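Local coordinates for protein putative fructose-bisphosphate aldolase (PDB 3PM6) that is a putative class II fructose-bisphosphate aldolase, a zinc-binding enzyme-family member built as a closed eight-stranded TIM barrel, at residues Pro190-Val195 against Leu224-Ala229. Sequence-based numbering, arbitrary orientation.
Sequences PAFGNV and LVLHGA. With ZN (zinc ion), chain S.
At the zinc site of the barrel, the loop 190-195 that follows strand 187-188 lies against the end of the next strand, 223-226, and the turn after it. The side chain of N194 makes the direct bond: ND2 donates to the main-chain O of H227 at 2.7 Å. The bond is nearly straight, 169° at the hydrogen. The acceptor lies in the plane of the N194 amide, but the donor sits above the H227 carbonyl plane. At the other end of the amide, OD1 accepts from the F192 N at 3.0 Å, almost in line with the C=O bond. With both ends engaged, the amide is fixed in its rotation. A chi1 of 51° tucks it in over its own backbone, where OD1 reaches F192 N while ND2 faces H227.

One water bridges the two segments. It donates to P190 O and to V225 O, the latter at 2.6 Å, and accepts from H227 N. A weak bond from N194 ND2 completes its four partners.

This is the C-terminal end of a TIM barrel, where strand ends and the loops after them carry the metal ligands. H227 ND1 binds zinc at 2.1 Å, and H91 and H196 complete the protein ligands. H227 NE2 is hydrogen-bonded to E148, so both ring nitrogens are held. The N194 bond and the water grip the H227 backbone, a second shell behind the metal ligand.

L226 CD1 meets the ring edge of F192 at CZ, 3.7 Å away; the two side chains cross at about a right angle. C240 of helix 234-242 packs on both. Farther along, V195 O approaches G228 CA at 3.2 Å, a CA-H...O contact. Y199 OH is hydrogen-bonded to both V195 N and G228 O, tying the two backbones together.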
loop_
_atom_site.group_PDB
_atom_site.type_symbol
_atom_site.label_atom_id
_atom_site.label_comp_id
_atom_site.label_asym_id
_atom_site.label_seq_id
_atom_site.Cartn_x
_atom_site.Cartn_y
_atom_site.Cartn_z
ATOM N N PRO A 190 24.916 -16.123 1.549
ATOM C CA PRO A 190 26.157 -16.382 2.273
ATOM C C PRO A 190 26.695 -15.149 2.992
ATOM O O PRO A 190 26.490 -14.025 2.545
ATOM C CB PRO A 190 27.132 -16.864 1.174
ATOM C CG PRO A 190 26.558 -16.287 -0.184
ATOM C CD PRO A 190 25.047 -16.213 0.069
ATOM N N ALA A 191 27.372 -15.385 4.111
ATOM C CA ALA A 191 28.177 -14.378 4.813
ATOM C C ALA A 191 29.629 -14.479 4.312
ATOM O O ALA A 191 30.301 -15.478 4.531
ATOM C CB ALA A 191 28.110 -14.602 6.327
ATOM N N PHE A 192 30.116 -13.459 3.619
ATOM C CA PHE A 192 31.455 -13.558 3.063
ATOM C C PHE A 192 32.169 -12.222 3.128
ATOM O O PHE A 192 33.010 -11.944 2.293
ATOM C CB PHE A 192 31.430 -14.159 1.641
ATOM C CG PHE A 192 30.755 -13.288 0.608
ATOM C CD1 PHE A 192 29.361 -13.187 0.568
ATOM C CD2 PHE A 192 31.521 -12.590 -0.347
ATOM C CE1 PHE A 192 28.727 -12.387 -0.377
ATOM C CE2 PHE A 192 30.895 -11.783 -1.336
ATOM C CZ PHE A 192 29.505 -11.670 -1.347
ATOM N N GLY A 193 31.829 -11.411 4.137
ATOM C CA GLY A 193 32.414 -10.072 4.336
ATOM C C GLY A 193 31.395 -8.947 4.180
ATOM O O GLY A 193 31.626 -7.807 4.615
ATOM N N ASN A 194 30.263 -9.260 3.557
ATOM C CA ASN A 194 29.155 -8.319 3.498
ATOM C C ASN A 194 28.552 -8.054 4.899
ATOM O O ASN A 194 28.730 -8.856 5.830
ATOM C CB ASN A 194 28.092 -8.749 2.487
ATOM C CG ASN A 194 27.633 -10.179 2.680
ATOM O OD1 ASN A 194 28.352 -11.020 3.228
ATOM N ND2 ASN A 194 26.433 -10.472 2.199
ATOM N N VAL A 195 27.896 -6.903 5.033
ATOM C CA VAL A 195 27.416 -6.374 6.316
ATOM C C VAL A 195 26.112 -5.653 5.989
ATOM O O VAL A 195 25.977 -4.977 4.934
ATOM C CB VAL A 195 28.458 -5.356 6.934
ATOM C CG1 VAL A 195 27.833 -4.443 7.914
ATOM C CG2 VAL A 195 29.589 -6.045 7.617
ATOM N N LEU A 224 22.254 -18.225 -5.206
ATOM C CA LEU A 224 23.029 -17.496 -4.198
ATOM C C LEU A 224 22.513 -16.084 -4.132
ATOM O O LEU A 224 22.246 -15.493 -5.173
ATOM C CB LEU A 224 24.515 -17.516 -4.536
ATOM C CG LEU A 224 25.183 -18.896 -4.501
ATOM C CD1 LEU A 224 26.675 -18.795 -4.881
ATOM C CD2 LEU A 224 25.043 -19.550 -3.113
ATOM N N VAL A 225 22.384 -15.568 -2.913
ATOM C CA VAL A 225 21.681 -14.322 -2.632
ATOM C C VAL A 225 22.627 -13.383 -1.927
ATOM O O VAL A 225 23.203 -13.726 -0.876
ATOM C CB VAL A 225 20.388 -14.568 -1.773
ATOM C CG1 VAL A 225 19.577 -13.286 -1.607
ATOM C CG2 VAL A 225 19.511 -15.620 -2.463
ATOM N N LEU A 226 22.760 -12.187 -2.509
ATOM C CA LEU A 226 23.637 -11.149 -2.011
ATOM C C LEU A 226 22.870 -10.203 -1.086
ATOM O O LEU A 226 21.894 -9.561 -1.490
ATOM C CB LEU A 226 24.251 -10.362 -3.178
ATOM C CG LEU A 226 25.256 -9.232 -2.828
ATOM C CD1 LEU A 226 26.398 -9.710 -1.952
ATOM C CD2 LEU A 226 25.830 -8.590 -4.084
ATOM N N HIS A 227 23.353 -10.110 0.140
ATOM C CA HIS A 227 22.852 -9.165 1.158
ATOM C C HIS A 227 23.908 -8.111 1.460
ATOM O O HIS A 227 25.111 -8.361 1.221
ATOM C CB HIS A 227 22.575 -9.929 2.466
ATOM C CG HIS A 227 21.334 -10.756 2.420
ATOM N ND1 HIS A 227 20.182 -10.386 3.065
ATOM C CD2 HIS A 227 21.057 -11.922 1.782
ATOM C CE1 HIS A 227 19.236 -11.282 2.821
ATOM N NE2 HIS A 227 19.743 -12.227 2.055
ATOM N N GLY A 228 23.462 -6.974 2.012
ATOM C CA GLY A 228 24.318 -5.858 2.341
ATOM C C GLY A 228 24.952 -5.124 1.155
ATOM O O GLY A 228 26.053 -4.555 1.256
ATOM N N ALA A 229 24.218 -5.087 0.055
ATOM C CA ALA A 229 24.710 -4.620 -1.216
ATOM C C ALA A 229 24.485 -3.120 -1.501
ATOM O O ALA A 229 24.927 -2.608 -2.527
ATOM C CB ALA A 229 24.097 -5.500 -2.331
HETATM ZN ZN ZN S . 19.659 -8.638 4.109
HETATM O O HOH W 1 24.554 -12.661 1.017
#